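Long-range contacts in 3-deoxy-manno-octulosonate cytidylyltransferase (Escherichia coli, PDB 1GQC), which catalyses the transfer of CMP from CTP to the eight-carbon sugar KDO, giving CMP-KDO and diphosphate, probably for lipopolysaccharide synthesis: residues V6-Y11 / D78-V83; L125-S130 / Y169-G174; S138-V143 / F153-I158. One frame throughout, in Å; residues are numbered along the deposited sequence.

Contact 1 (V6-Y11 / D78-V83). With CMK (cytidine 5'-monophosphate 3-deoxy-beta-D-gulo-oct-2-ulo-pyranosonic acid), chain D.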
loop_
_atom_site.group_PDB
_atom_site.type_symbol
_atom_site.label_atom_id
_atom_site.label_comp_id
_atom_site.label_asym_id
_atom_site.label_seq_id
_atom_site.Cartn_x
_atom_site.Cartn_y
_atom_site.Cartn_z
ATOM N N VAL A 6 18.985 -19.924 -0.289
ATOM C CA VAL A 6 18.182 -21.079 -0.612
ATOM C C VAL A 6 17.472 -20.735 -1.897
ATOM O O VAL A 6 16.844 -19.682 -2.015
ATOM C CB VAL A 6 17.149 -21.376 0.491
ATOM C CG1 VAL A 6 16.337 -22.619 0.136
ATOM C CG2 VAL A 6 17.857 -21.605 1.786
ATOM N N ILE A 7 17.594 -21.618 -2.872
ATOM C CA ILE A 7 16.946 -21.414 -4.161
ATOM C C ILE A 7 15.798 -22.404 -4.422
ATOM O O ILE A 7 16.024 -23.567 -4.778
ATOM C CB ILE A 7 17.955 -21.560 -5.298
ATOM C CG1 ILE A 7 19.174 -20.656 -5.018
ATOM C CG2 ILE A 7 17.255 -21.304 -6.641
ATOM C CD1 ILE A 7 20.403 -21.001 -5.827
ATOM N N PRO A 8 14.548 -21.948 -4.248
ATOM C CA PRO A 8 13.360 -22.781 -4.473
ATOM C C PRO A 8 13.294 -23.223 -5.936
ATOM O O PRO A 8 13.421 -22.406 -6.837
ATOM C CB PRO A 8 12.200 -21.835 -4.154
ATOM C CG PRO A 8 12.771 -20.858 -3.194
ATOM C CD PRO A 8 14.168 -20.614 -3.754
ATOM N N ALA A 9 13.061 -24.498 -6.192
ATOM C CA ALA A 9 13.000 -24.928 -7.575
ATOM C C ALA A 9 11.926 -25.972 -7.821
ATOM O O ALA A 9 12.227 -27.165 -7.967
ATOM C CB ALA A 9 14.355 -25.456 -8.009
ATOM N N ARG A 10 10.673 -25.520 -7.853
ATOM C CA ARG A 10 9.539 -26.405 -8.128
ATOM C C ARG A 10 9.744 -26.858 -9.584
ATOM O O ARG A 10 10.251 -26.089 -10.395
ATOM C CB ARG A 10 8.232 -25.619 -8.011
ATOM C CG ARG A 10 7.021 -26.411 -7.576
ATOM C CD ARG A 10 5.751 -25.621 -7.884
ATOM N NE ARG A 10 4.612 -25.989 -7.048
ATOM C CZ ARG A 10 4.173 -27.233 -6.855
ATOM N NH1 ARG A 10 4.773 -28.265 -7.439
ATOM N NH2 ARG A 10 3.126 -27.448 -6.063
ATOM N N TYR A 11 9.371 -28.091 -9.915
ATOM C CA TYR A 11 9.537 -28.591 -11.286
ATOM C C TYR A 11 8.451 -28.074 -12.244
ATOM O O TYR A 11 8.739 -27.385 -13.232
ATOM C CB TYR A 11 9.499 -30.119 -11.303
ATOM C CG TYR A 11 9.746 -30.714 -12.671
ATOM C CD1 TYR A 11 11.041 -30.986 -13.107
ATOM C CD2 TYR A 11 8.687 -30.964 -13.550
ATOM C CE1 TYR A 11 11.283 -31.489 -14.384
ATOM C CE2 TYR A 11 8.916 -31.467 -14.837
ATOM C CZ TYR A 11 10.220 -31.724 -15.245
ATOM O OH TYR A 11 10.475 -32.197 -16.512
ATOM N N ASP A 78 7.243 -20.284 1.825
ATOM C CA ASP A 78 6.748 -21.355 2.688
ATOM C C ASP A 78 7.767 -22.498 2.590
ATOM O O ASP A 78 8.137 -23.107 3.600
ATOM C CB ASP A 78 5.354 -21.855 2.244
ATOM C CG ASP A 78 4.225 -20.879 2.593
ATOM O OD1 ASP A 78 4.088 -20.533 3.794
ATOM O OD2 ASP A 78 3.474 -20.466 1.669
ATOM N N ARG A 79 8.243 -22.767 1.374
ATOM C CA ARG A 79 9.213 -23.833 1.166
ATOM C C ARG A 79 10.510 -23.567 1.938
ATOM O O ARG A 79 11.118 -24.500 2.457
ATOM C CB ARG A 79 9.520 -24.004 -0.328
ATOM C CG ARG A 79 10.415 -25.229 -0.666
ATOM C CD ARG A 79 10.695 -25.377 -2.185
ATOM N NE ARG A 79 9.475 -25.346 -2.996
ATOM C CZ ARG A 79 8.501 -26.239 -2.904
ATOM N NH1 ARG A 79 8.603 -27.246 -2.043
ATOM N NH2 ARG A 79 7.414 -26.111 -3.642
ATOM N N LEU A 80 10.933 -22.304 2.018
ATOM C CA LEU A 80 12.157 -21.967 2.751
ATOM C C LEU A 80 12.015 -22.203 4.258
ATOM O O LEU A 80 12.999 -22.440 4.960
ATOM C CB LEU A 80 12.545 -20.505 2.509
ATOM C CG LEU A 80 13.725 -20.242 1.569
ATOM C CD1 LEU A 80 13.393 -20.700 0.167
ATOM C CD2 LEU A 80 14.061 -18.773 1.592
ATOM N N VAL A 81 10.787 -22.126 4.762
ATOM C CA VAL A 81 10.553 -22.327 6.175
ATOM C C VAL A 81 10.978 -23.748 6.522
ATOM O O VAL A 81 11.645 -23.978 7.532
ATOM C CB VAL A 81 9.048 -22.088 6.513
ATOM C CG1 VAL A 81 8.713 -22.626 7.878
ATOM C CG2 VAL A 81 8.741 -20.583 6.465
ATOM N N GLU A 82 10.607 -24.698 5.660
ATOM C CA GLU A 82 10.931 -26.107 5.875
ATOM C C GLU A 82 12.440 -26.282 5.934
ATOM O O GLU A 82 12.955 -27.023 6.765
ATOM C CB GLU A 82 10.354 -26.984 4.751
ATOM C CG GLU A 82 10.362 -28.488 5.084
ATOM C CD GLU A 82 9.916 -29.392 3.927
ATOM O OE1 GLU A 82 9.081 -28.958 3.094
ATOM O OE2 GLU A 82 10.409 -30.549 3.869
ATOM N N VAL A 83 13.139 -25.583 5.046
ATOM C CA VAL A 83 14.596 -25.643 4.979
ATOM C C VAL A 83 15.206 -25.039 6.225
ATOM O O VAL A 83 16.216 -25.515 6.736
ATOM C CB VAL A 83 15.127 -24.852 3.781
ATOM C CG1 VAL A 83 16.632 -24.810 3.821
ATOM C CG2 VAL A 83 14.610 -25.461 2.472
HETATM N N1C CMK D . 7.610 -21.780 -5.893
HETATM C C2C CMK D . 7.656 -22.805 -4.992
HETATM N N3C CMK D . 6.414 -23.423 -4.541
HETATM C C4C CMK D . 5.247 -23.039 -4.964
HETATM C C5C CMK D . 5.222 -21.920 -5.948
HETATM C C6C CMK D . 6.377 -21.351 -6.359
HETATM O O2C CMK D . 8.694 -23.244 -4.530
HETATM N N4C CMK D . 4.132 -23.592 -4.558
HETATM C "C1'" CMK D . 8.861 -21.139 -6.346
HETATM C "C2'" CMK D . 9.015 -21.014 -7.880
HETATM O "O2'" CMK D . 9.448 -22.269 -8.435
HETATM C "C3'" CMK D . 10.022 -19.867 -8.040
HETATM C "C4'" CMK D . 9.805 -19.037 -6.752
HETATM O "O4'" CMK D . 8.970 -19.799 -5.890
HETATM O "O3'" CMK D . 11.390 -20.345 -8.048
HETATM C "C5'" CMK D . 9.128 -17.668 -6.955
HETATM O "O5'" CMK D . 7.954 -17.744 -7.748
HETATM P PA CMK D . 7.430 -16.908 -8.998
HETATM O O1A CMK D . 8.251 -17.118 -10.236
HETATM O O2A CMK D . 6.021 -17.315 -9.289
HETATM O O6 CMK D . 7.312 -13.263 -7.598
HETATM C C2 CMK D . 6.578 -14.469 -7.957
HETATM O O2 CMK D . 7.455 -15.358 -8.645
HETATM C C3 CMK D . 5.974 -15.144 -6.675
HETATM C C4 CMK D . 5.092 -14.114 -5.916
HETATM O O4 CMK D . 4.540 -14.748 -4.758
HETATM C C5 CMK D . 5.983 -12.869 -5.534
HETATM C C6 CMK D . 6.540 -12.249 -6.871
HETATM C C7 CMK D . 7.439 -11.019 -6.595
HETATM C C1 CMK D . 5.533 -14.159 -9.064
HETATM O O1X CMK D . 6.016 -13.666 -10.192
HETATM O O1Y CMK D . 4.338 -14.359 -8.950
HETATM O O5 CMK D . 7.094 -13.266 -4.694
HETATM C C8 CMK D . 8.400 -10.714 -7.794
HETATM O O8 CMK D . 7.645 -10.718 -9.011
HETATM O O7 CMK D . 6.587 -9.885 -6.366
#

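Contact 2 (L125-S130 / Y169-G174). With CMK (cytidine 5'-monophosphate 3-deoxy-beta-D-gulo-oct-2-ulo-pyranosonic acid), chain D.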
loop_
_atom_site.group_PDB
_atom_site.type_symbol
_atom_site.label_atom_id
_atom_site.label_comp_id
_atom_site.label_asym_id
_atom_site.label_seq_id
_atom_site.Cartn_x
_atom_site.Cartn_y
_atom_site.Cartn_z
ATOM N N LEU A 125 14.610 -6.283 -3.449
ATOM C CA LEU A 125 15.135 -5.399 -4.489
ATOM C C LEU A 125 14.089 -4.802 -5.457
ATOM O O LEU A 125 13.012 -5.368 -5.652
ATOM C CB LEU A 125 16.164 -6.173 -5.305
ATOM C CG LEU A 125 17.420 -6.717 -4.631
ATOM C CD1 LEU A 125 18.222 -7.487 -5.652
ATOM C CD2 LEU A 125 18.255 -5.580 -4.084
ATOM N N CYS A 126 14.425 -3.666 -6.071
ATOM C CA CYS A 126 13.530 -3.023 -7.036
ATOM C C CYS A 126 14.329 -2.158 -8.008
ATOM O O CYS A 126 15.423 -1.738 -7.681
ATOM C CB CYS A 126 12.529 -2.134 -6.311
ATOM S SG CYS A 126 13.300 -0.702 -5.558
ATOM N N HIS A 127 13.786 -1.874 -9.190
ATOM C CA HIS A 127 14.488 -1.011 -10.142
ATOM C C HIS A 127 13.510 -0.229 -11.023
ATOM O O HIS A 127 12.418 -0.703 -11.313
ATOM C CB HIS A 127 15.472 -1.828 -10.992
ATOM C CG HIS A 127 14.830 -2.594 -12.104
ATOM N ND1 HIS A 127 14.253 -1.978 -13.192
ATOM C CD2 HIS A 127 14.696 -3.926 -12.305
ATOM C CE1 HIS A 127 13.793 -2.899 -14.019
ATOM N NE2 HIS A 127 14.047 -4.091 -13.503
ATOM N N ALA A 128 13.905 0.967 -11.447
ATOM C CA ALA A 128 13.033 1.823 -12.265
ATOM C C ALA A 128 12.535 1.223 -13.587
ATOM O O ALA A 128 13.278 0.522 -14.284
ATOM C CB ALA A 128 13.740 3.177 -12.546
ATOM N N ILE A 129 11.277 1.507 -13.924
ATOM C CA ILE A 129 10.677 1.029 -15.179
ATOM C C ILE A 129 9.744 2.057 -15.781
ATOM O O ILE A 129 9.250 2.964 -15.082
ATOM C CB ILE A 129 9.840 -0.301 -15.038
ATOM C CG1 ILE A 129 8.700 -0.116 -14.025
ATOM C CG2 ILE A 129 10.756 -1.469 -14.685
ATOM C CD1 ILE A 129 7.759 -1.342 -13.887
ATOM N N SER A 130 9.512 1.878 -17.085
ATOM C CA SER A 130 8.650 2.742 -17.873
ATOM C C SER A 130 7.208 2.420 -17.543
ATOM O O SER A 130 6.889 1.313 -17.071
ATOM C CB SER A 130 8.888 2.514 -19.370
ATOM O OG SER A 130 8.311 1.302 -19.838
ATOM N N TYR A 169 7.574 4.584 -11.979
ATOM C CA TYR A 169 7.354 3.188 -11.637
ATOM C C TYR A 169 8.582 2.399 -11.185
ATOM O O TYR A 169 9.687 2.538 -11.723
ATOM C CB TYR A 169 6.671 2.485 -12.819
ATOM C CG TYR A 169 5.267 2.998 -13.037
ATOM C CD1 TYR A 169 4.208 2.533 -12.246
ATOM C CD2 TYR A 169 5.008 4.028 -13.955
ATOM C CE1 TYR A 169 2.931 3.081 -12.349
ATOM C CE2 TYR A 169 3.733 4.585 -14.074
ATOM C CZ TYR A 169 2.695 4.108 -13.261
ATOM O OH TYR A 169 1.437 4.671 -13.331
ATOM N N LEU A 170 8.375 1.585 -10.158
ATOM C CA LEU A 170 9.425 0.724 -9.622
ATOM C C LEU A 170 8.973 -0.724 -9.773
ATOM O O LEU A 170 7.892 -1.116 -9.297
ATOM C CB LEU A 170 9.680 1.011 -8.137
ATOM C CG LEU A 170 10.376 2.328 -7.803
ATOM C CD1 LEU A 170 10.554 2.455 -6.289
ATOM C CD2 LEU A 170 11.714 2.392 -8.526
ATOM N N LYS A 171 9.778 -1.525 -10.457
ATOM C CA LYS A 171 9.441 -2.932 -10.624
ATOM C C LYS A 171 10.035 -3.726 -9.457
ATOM O O LYS A 171 11.150 -3.450 -9.017
ATOM C CB LYS A 171 9.986 -3.480 -11.940
ATOM C CG LYS A 171 10.248 -4.981 -11.879
ATOM C CD LYS A 171 10.691 -5.567 -13.208
ATOM C CE LYS A 171 10.952 -7.073 -13.059
ATOM N NZ LYS A 171 11.281 -7.771 -14.337
ATOM N N HIS A 172 9.291 -4.706 -8.954
ATOM C CA HIS A 172 9.787 -5.496 -7.844
ATOM C C HIS A 172 10.609 -6.675 -8.338
ATOM O O HIS A 172 10.143 -7.499 -9.136
ATOM C CB HIS A 172 8.653 -6.063 -6.991
ATOM C CG HIS A 172 9.124 -6.952 -5.872
ATOM N ND1 HIS A 172 8.391 -8.028 -5.411
ATOM C CD2 HIS A 172 10.247 -6.913 -5.111
ATOM C CE1 HIS A 172 9.041 -8.612 -4.417
ATOM N NE2 HIS A 172 10.171 -7.955 -4.214
ATOM N N VAL A 173 11.840 -6.758 -7.863
ATOM C CA VAL A 173 12.697 -7.868 -8.212
ATOM C C VAL A 173 12.483 -8.895 -7.106
ATOM O O VAL A 173 12.808 -8.642 -5.940
ATOM C CB VAL A 173 14.162 -7.437 -8.267
ATOM C CG1 VAL A 173 15.054 -8.649 -8.487
ATOM C CG2 VAL A 173 14.352 -6.431 -9.396
ATOM N N GLY A 174 11.931 -10.048 -7.481
ATOM C CA GLY A 174 11.606 -11.099 -6.526
ATOM C C GLY A 174 12.674 -11.801 -5.708
ATOM O O GLY A 174 12.660 -13.023 -5.595
HETATM N N1C CMK D . 7.610 -21.780 -5.893
HETATM C C2C CMK D . 7.656 -22.805 -4.992
HETATM N N3C CMK D . 6.414 -23.423 -4.541
HETATM C C4C CMK D . 5.247 -23.039 -4.964
HETATM C C5C CMK D . 5.222 -21.920 -5.948
HETATM C C6C CMK D . 6.377 -21.351 -6.359
HETATM O O2C CMK D . 8.694 -23.244 -4.530
HETATM N N4C CMK D . 4.132 -23.592 -4.558
HETATM C "C1'" CMK D . 8.861 -21.139 -6.346
HETATM C "C2'" CMK D . 9.015 -21.014 -7.880
HETATM O "O2'" CMK D . 9.448 -22.269 -8.435
HETATM C "C3'" CMK D . 10.022 -19.867 -8.040
HETATM C "C4'" CMK D . 9.805 -19.037 -6.752
HETATM O "O4'" CMK D . 8.970 -19.799 -5.890
HETATM O "O3'" CMK D . 11.390 -20.345 -8.048
HETATM C "C5'" CMK D . 9.128 -17.668 -6.955
HETATM O "O5'" CMK D . 7.954 -17.744 -7.748
HETATM P PA CMK D . 7.430 -16.908 -8.998
HETATM O O1A CMK D . 8.251 -17.118 -10.236
HETATM O O2A CMK D . 6.021 -17.315 -9.289
HETATM O O6 CMK D . 7.312 -13.263 -7.598
HETATM C C2 CMK D . 6.578 -14.469 -7.957
HETATM O O2 CMK D . 7.455 -15.358 -8.645
HETATM C C3 CMK D . 5.974 -15.144 -6.675
HETATM C C4 CMK D . 5.092 -14.114 -5.916
HETATM O O4 CMK D . 4.540 -14.748 -4.758
HETATM C C5 CMK D . 5.983 -12.869 -5.534
HETATM C C6 CMK D . 6.540 -12.249 -6.871
HETATM C C7 CMK D . 7.439 -11.019 -6.595
HETATM C C1 CMK D . 5.533 -14.159 -9.064
HETATM O O1X CMK D . 6.016 -13.666 -10.192
HETATM O O1Y CMK D . 4.338 -14.359 -8.950
HETATM O O5 CMK D . 7.094 -13.266 -4.694
HETATM C C8 CMK D . 8.400 -10.714 -7.794
HETATM O O8 CMK D . 7.645 -10.718 -9.011
HETATM O O7 CMK D . 6.587 -9.885 -6.366
HETATM O O HOH W 1 13.718 -6.341 -15.091
HETATM O O HOH W 2 8.477 5.458 -14.244
#

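Contact 3 (S138-V143 / F153-I158). With CMK (cytidine 5'-monophosphate 3-deoxy-beta-D-gulo-oct-2-ulo-pyranosonic acid), chain D.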
loop_
_atom_site.group_PDB
_atom_site.type_symbol
_atom_site.label_atom_id
_atom_site.label_comp_id
_atom_site.label_asym_id
_atom_site.label_seq_id
_atom_site.Cartn_x
_atom_site.Cartn_y
_atom_site.Cartn_z
ATOM N N SER A 138 2.180 -9.525 -15.063
ATOM C CA SER A 138 3.263 -10.449 -14.728
ATOM C C SER A 138 4.434 -9.714 -14.103
ATOM O O SER A 138 5.306 -10.322 -13.510
ATOM C CB SER A 138 3.767 -11.168 -15.981
ATOM O OG SER A 138 4.436 -10.265 -16.851
ATOM N N THR A 139 4.479 -8.404 -14.272
ATOM C CA THR A 139 5.557 -7.622 -13.691
ATOM C C THR A 139 4.961 -6.989 -12.449
ATOM O O THR A 139 3.994 -6.233 -12.549
ATOM C CB THR A 139 6.038 -6.517 -14.660
ATOM O OG1 THR A 139 6.681 -7.116 -15.793
ATOM C CG2 THR A 139 7.006 -5.600 -13.975
ATOM N N VAL A 140 5.511 -7.313 -11.278
ATOM C CA VAL A 140 4.998 -6.763 -10.027
ATOM C C VAL A 140 5.544 -5.353 -9.780
ATOM O O VAL A 140 6.710 -5.070 -10.051
ATOM C CB VAL A 140 5.354 -7.676 -8.809
ATOM C CG1 VAL A 140 4.610 -7.195 -7.549
ATOM C CG2 VAL A 140 4.989 -9.118 -9.103
ATOM N N LYS A 141 4.693 -4.467 -9.281
ATOM C CA LYS A 141 5.115 -3.104 -8.990
ATOM C C LYS A 141 5.220 -2.867 -7.485
ATOM O O LYS A 141 4.531 -3.513 -6.690
ATOM C CB LYS A 141 4.115 -2.088 -9.572
ATOM C CG LYS A 141 4.295 -1.751 -11.049
ATOM C CD LYS A 141 4.062 -2.951 -11.941
ATOM C CE LYS A 141 2.609 -3.363 -11.915
ATOM N NZ LYS A 141 2.355 -4.338 -12.985
ATOM N N VAL A 142 6.075 -1.936 -7.084
ATOM C CA VAL A 142 6.185 -1.620 -5.677
ATOM C C VAL A 142 6.179 -0.100 -5.515
ATOM O O VAL A 142 6.696 0.611 -6.394
ATOM C CB VAL A 142 7.480 -2.241 -5.047
ATOM C CG1 VAL A 142 8.716 -1.581 -5.608
ATOM C CG2 VAL A 142 7.448 -2.087 -3.536
ATOM N N VAL A 143 5.563 0.392 -4.428
ATOM C CA VAL A 143 5.514 1.834 -4.129
ATOM C C VAL A 143 6.103 2.041 -2.729
ATOM O O VAL A 143 5.673 1.390 -1.766
ATOM C CB VAL A 143 4.069 2.367 -4.222
ATOM C CG1 VAL A 143 3.952 3.721 -3.536
ATOM C CG2 VAL A 143 3.661 2.473 -5.714
ATOM N N PHE A 153 2.603 -3.597 -2.530
ATOM C CA PHE A 153 3.062 -4.297 -3.743
ATOM C C PHE A 153 1.801 -4.689 -4.530
ATOM O O PHE A 153 0.792 -5.012 -3.908
ATOM C CB PHE A 153 3.798 -5.614 -3.414
ATOM C CG PHE A 153 5.141 -5.451 -2.724
ATOM C CD1 PHE A 153 5.224 -5.341 -1.340
ATOM C CD2 PHE A 153 6.339 -5.492 -3.470
ATOM C CE1 PHE A 153 6.478 -5.282 -0.689
ATOM C CE2 PHE A 153 7.586 -5.432 -2.830
ATOM C CZ PHE A 153 7.649 -5.329 -1.426
ATOM N N SER A 154 1.861 -4.723 -5.870
ATOM C CA SER A 154 0.682 -5.091 -6.677
ATOM C C SER A 154 0.944 -5.420 -8.134
ATOM O O SER A 154 1.938 -4.987 -8.705
ATOM C CB SER A 154 -0.376 -3.976 -6.652
ATOM O OG SER A 154 -1.458 -4.267 -7.533
ATOM N N ARG A 155 0.038 -6.192 -8.736
ATOM C CA ARG A 155 0.161 -6.549 -10.143
ATOM C C ARG A 155 -0.508 -5.434 -10.919
ATOM O O ARG A 155 -0.356 -5.309 -12.135
ATOM C CB ARG A 155 -0.510 -7.896 -10.429
ATOM C CG ARG A 155 0.230 -9.067 -9.795
ATOM C CD ARG A 155 -0.284 -10.400 -10.258
ATOM N NE ARG A 155 0.476 -11.510 -9.681
ATOM C CZ ARG A 155 1.597 -12.020 -10.195
ATOM N NH1 ARG A 155 2.127 -11.536 -11.305
ATOM N NH2 ARG A 155 2.180 -13.040 -9.603
ATOM N N SER A 156 -1.238 -4.605 -10.186
ATOM C CA SER A 156 -1.925 -3.477 -10.768
ATOM C C SER A 156 -0.913 -2.339 -10.902
ATOM O O SER A 156 -0.041 -2.194 -10.038
ATOM C CB SER A 156 -3.058 -3.060 -9.853
ATOM O OG SER A 156 -3.666 -1.917 -10.388
ATOM N N PRO A 157 -1.004 -1.519 -11.977
ATOM C CA PRO A 157 -0.057 -0.405 -12.169
ATOM C C PRO A 157 -0.228 0.669 -11.104
ATOM O O PRO A 157 -1.144 1.483 -11.186
ATOM C CB PRO A 157 -0.400 0.146 -13.570
ATOM C CG PRO A 157 -1.225 -0.931 -14.202
ATOM C CD PRO A 157 -2.006 -1.528 -13.054
ATOM N N ILE A 158 0.637 0.652 -10.098
ATOM C CA ILE A 158 0.584 1.641 -9.029
ATOM C C ILE A 158 1.953 2.308 -8.938
ATOM O O ILE A 158 2.993 1.654 -9.083
ATOM C CB ILE A 158 0.222 1.020 -7.642
ATOM C CG1 ILE A 158 1.089 -0.207 -7.358
ATOM C CG2 ILE A 158 -1.266 0.698 -7.589
ATOM C CD1 ILE A 158 1.133 -0.593 -5.881
HETATM N N1C CMK D . 7.610 -21.780 -5.893
HETATM C C2C CMK D . 7.656 -22.805 -4.992
HETATM N N3C CMK D . 6.414 -23.423 -4.541
HETATM C C4C CMK D . 5.247 -23.039 -4.964
HETATM C C5C CMK D . 5.222 -21.920 -5.948
HETATM C C6C CMK D . 6.377 -21.351 -6.359
HETATM O O2C CMK D . 8.694 -23.244 -4.530
HETATM N N4C CMK D . 4.132 -23.592 -4.558
HETATM C "C1'" CMK D . 8.861 -21.139 -6.346
HETATM C "C2'" CMK D . 9.015 -21.014 -7.880
HETATM O "O2'" CMK D . 9.448 -22.269 -8.435
HETATM C "C3'" CMK D . 10.022 -19.867 -8.040
HETATM C "C4'" CMK D . 9.805 -19.037 -6.752
HETATM O "O4'" CMK D . 8.970 -19.799 -5.890
HETATM O "O3'" CMK D . 11.390 -20.345 -8.048
HETATM C "C5'" CMK D . 9.128 -17.668 -6.955
HETATM O "O5'" CMK D . 7.954 -17.744 -7.748
HETATM P PA CMK D . 7.430 -16.908 -8.998
HETATM O O1A CMK D . 8.251 -17.118 -10.236
HETATM O O2A CMK D . 6.021 -17.315 -9.289
HETATM O O6 CMK D . 7.312 -13.263 -7.598
HETATM C C2 CMK D . 6.578 -14.469 -7.957
HETATM O O2 CMK D . 7.455 -15.358 -8.645
HETATM C C3 CMK D . 5.974 -15.144 -6.675
HETATM C C4 CMK D . 5.092 -14.114 -5.916
HETATM O O4 CMK D . 4.540 -14.748 -4.758
HETATM C C5 CMK D . 5.983 -12.869 -5.534
HETATM C C6 CMK D . 6.540 -12.249 -6.871
HETATM C C7 CMK D . 7.439 -11.019 -6.595
HETATM C C1 CMK D . 5.533 -14.159 -9.064
HETATM O O1X CMK D . 6.016 -13.666 -10.192
HETATM O O1Y CMK D . 4.338 -14.359 -8.950
HETATM O O5 CMK D . 7.094 -13.266 -4.694
HETATM C C8 CMK D . 8.400 -10.714 -7.794
HETATM O O8 CMK D . 7.645 -10.718 -9.011
HETATM O O7 CMK D . 6.587 -9.885 -6.366
HETATM O O HOH W 3 4.615 -12.583 -11.963
#

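Contact 1 (V6-Y11 / D78-V83)
With CG1 of V6 trans to its own backbone N (chi1 -179°), the two methyls of that side chain divide between neighbouring turns of the helix: CG1 reaches L80 CD1 at 3.5 Å, and CG2 meets V83 CG1 end on at 4.0 Å. In R79 the chain is straight as far as CD and then bends (chi3 -51°), which turns the guanidinium out of the hydrophobic layer and toward the nucleotide base. V6 and L80 slide past one another in opposite senses. L80 CD1 also lies against P8 CG at 3.4 Å, so one leucine branch packs against both V6 and P8. Branched aliphatic residues suit a buried strand-helix interface, and P8, which has no N-H to donate, offers its ring carbons to L80.

Strand 3-8 lies between strands 45-50 and 91-94, parallel to both, as in the Rossmann-like core of the GT-A clan, and helix 76-84 packs over it; the axes of 6-8 and 78-83 approach to 9.1 Å. The loop leaving the strand and R79 of the helix together contact the cytosine. R79 NE donates to CMK O2C at 2.7 Å in a nearly straight bond (161°), the oxygen lying at the edge of the guanidinium and in its plane. R79 NH2 reaches CMK N3C at 3.0 Å, with a weaker bond to O2C. Two donors thus read two acceptors of cytosine, N3 being an acceptor in this base. R79 NH1 is held in turn by T69 and R70. R10 comes in nearly at right angles to R79, its CD and NE close to the base, while its NH1 forms a salt bridge with D51. P8 O receives a weak hydrogen bond from the ribose O3'.

Contact 2 (L125-S130 / Y169-G174)
I129 lays its CG2 against K171 CB at 3.5 Å, and the two side chains cross at about a right angle. Further along the same face, which also carries L125, H127 and V173, L125 CB and V173 CB lie 3.8 Å apart, and V173 CG2 touches H127 CD2 at 3.9 Å. Beta-branched I129 and V173 are at home in extended chain. On the other face C126 and A128 meet L170: its CD1 approaches the cysteine sulfur and its CD2 the alanine backbone. The small C126 suits a place where V142 and T214 of the adjoining strands also touch it.

Backbone bonds join the two strands as an antiparallel pair within the large mixed sheet. L125 with V173 and H127 with K171 are hydrogen-bonded pairs, and the K171 N-H points almost straight at H127 O (2.9 Å, 167°). C126 with H172, between them, and A128 with L170, beyond H127, are non-hydrogen-bonded pairs.

Toward the polar margin, H127 and K171 run side by side in the same direction. With chi1 of 79° the imidazole stands between its own N and carbonyl, so that it lies along the lysine methylenes; K171 CB sits over one ring face. Water 1 joins H127 NE2 (2.8 Å) to K171 NZ (2.9 Å), bridging the two nitrogens, while H127 ND1 donates to A128 O and thereby fixes the ring. On the face of C126 and L170, H172, whose NE2 is bonded to T124, presents ND1 to the sugar hydroxyl CMK O7 at 2.8 Å. A histidine can satisfy both partners at once through its two ring nitrogens. G174, without a beta carbon, lets its CA come to 3.5 Å from CMK C8.

Contact 3 (S138-V143 / F153-I158)
V142 and F153 supply the aromatic contact: CG1 of V142 is at chi1 67°, which leaves CG2 anti to the backbone N, and CG2 lies over one face of the phenyl ring of F153, 3.8 Å from the centroid and displaced toward the rim, a CH-pi arrangement. Apolar packing continues with V143 CG2 against I158 CD1 at 4.0 Å.

Backbone hydrogen bonds make K141 and S154 a reciprocal pair, K141 N donating to S154 O (2.9 Å, 172°) and S154 N to K141 O (3.0 Å). This is the antiparallel hairpin of strands 141-144 and 150-154. The hairpin and the loop after it face the second subunit, where P157 O is hydrogen-bonded to S156 OG of that chain.

Side-chain hydrogen bonds tie down the turn. The K141 chain doubles back at chi2 and chi3, bringing NZ to R155 O at 3.0 Å, with A134 O as a further acceptor; a buried ammonium is well matched to such carbonyls. S154 OG accepts from S156 N at 2.7 Å, an ST turn, and also bonds to E198.

The group that meets the ligand's charge is R155, its chain extended from CG to NE. Its NH2 makes a weak hydrogen bond to the carboxylate oxygen CMK O1Y, while NH1, also bonded to P137 O, reaches water 3 at 2.8 Å, and that water donates to S138 O and CMK O1X.

Overall arrangement
All three contacts reach one mixed sheet and all touch the same CMP-KDO molecule. Contact 1 holds the cytosine end, whereas contacts 2 and 3 meet the KDO end, on the opposite side of the chain's centre. The centre of contact 1 is accordingly about 23 Å from that of contact 2 and about 24 Å from that of contact 3. Contacts 2 and 3 lie only about 9 Å apart between centres and touch: strands 169-179 and 141-144 are neighbours, H172 N lying 2.8 Å from V140 O, and the H172 ring meets F153. A bound magnesium ion lies about 10, 9 and 8 Å from the side chains of P8, K171 and R155.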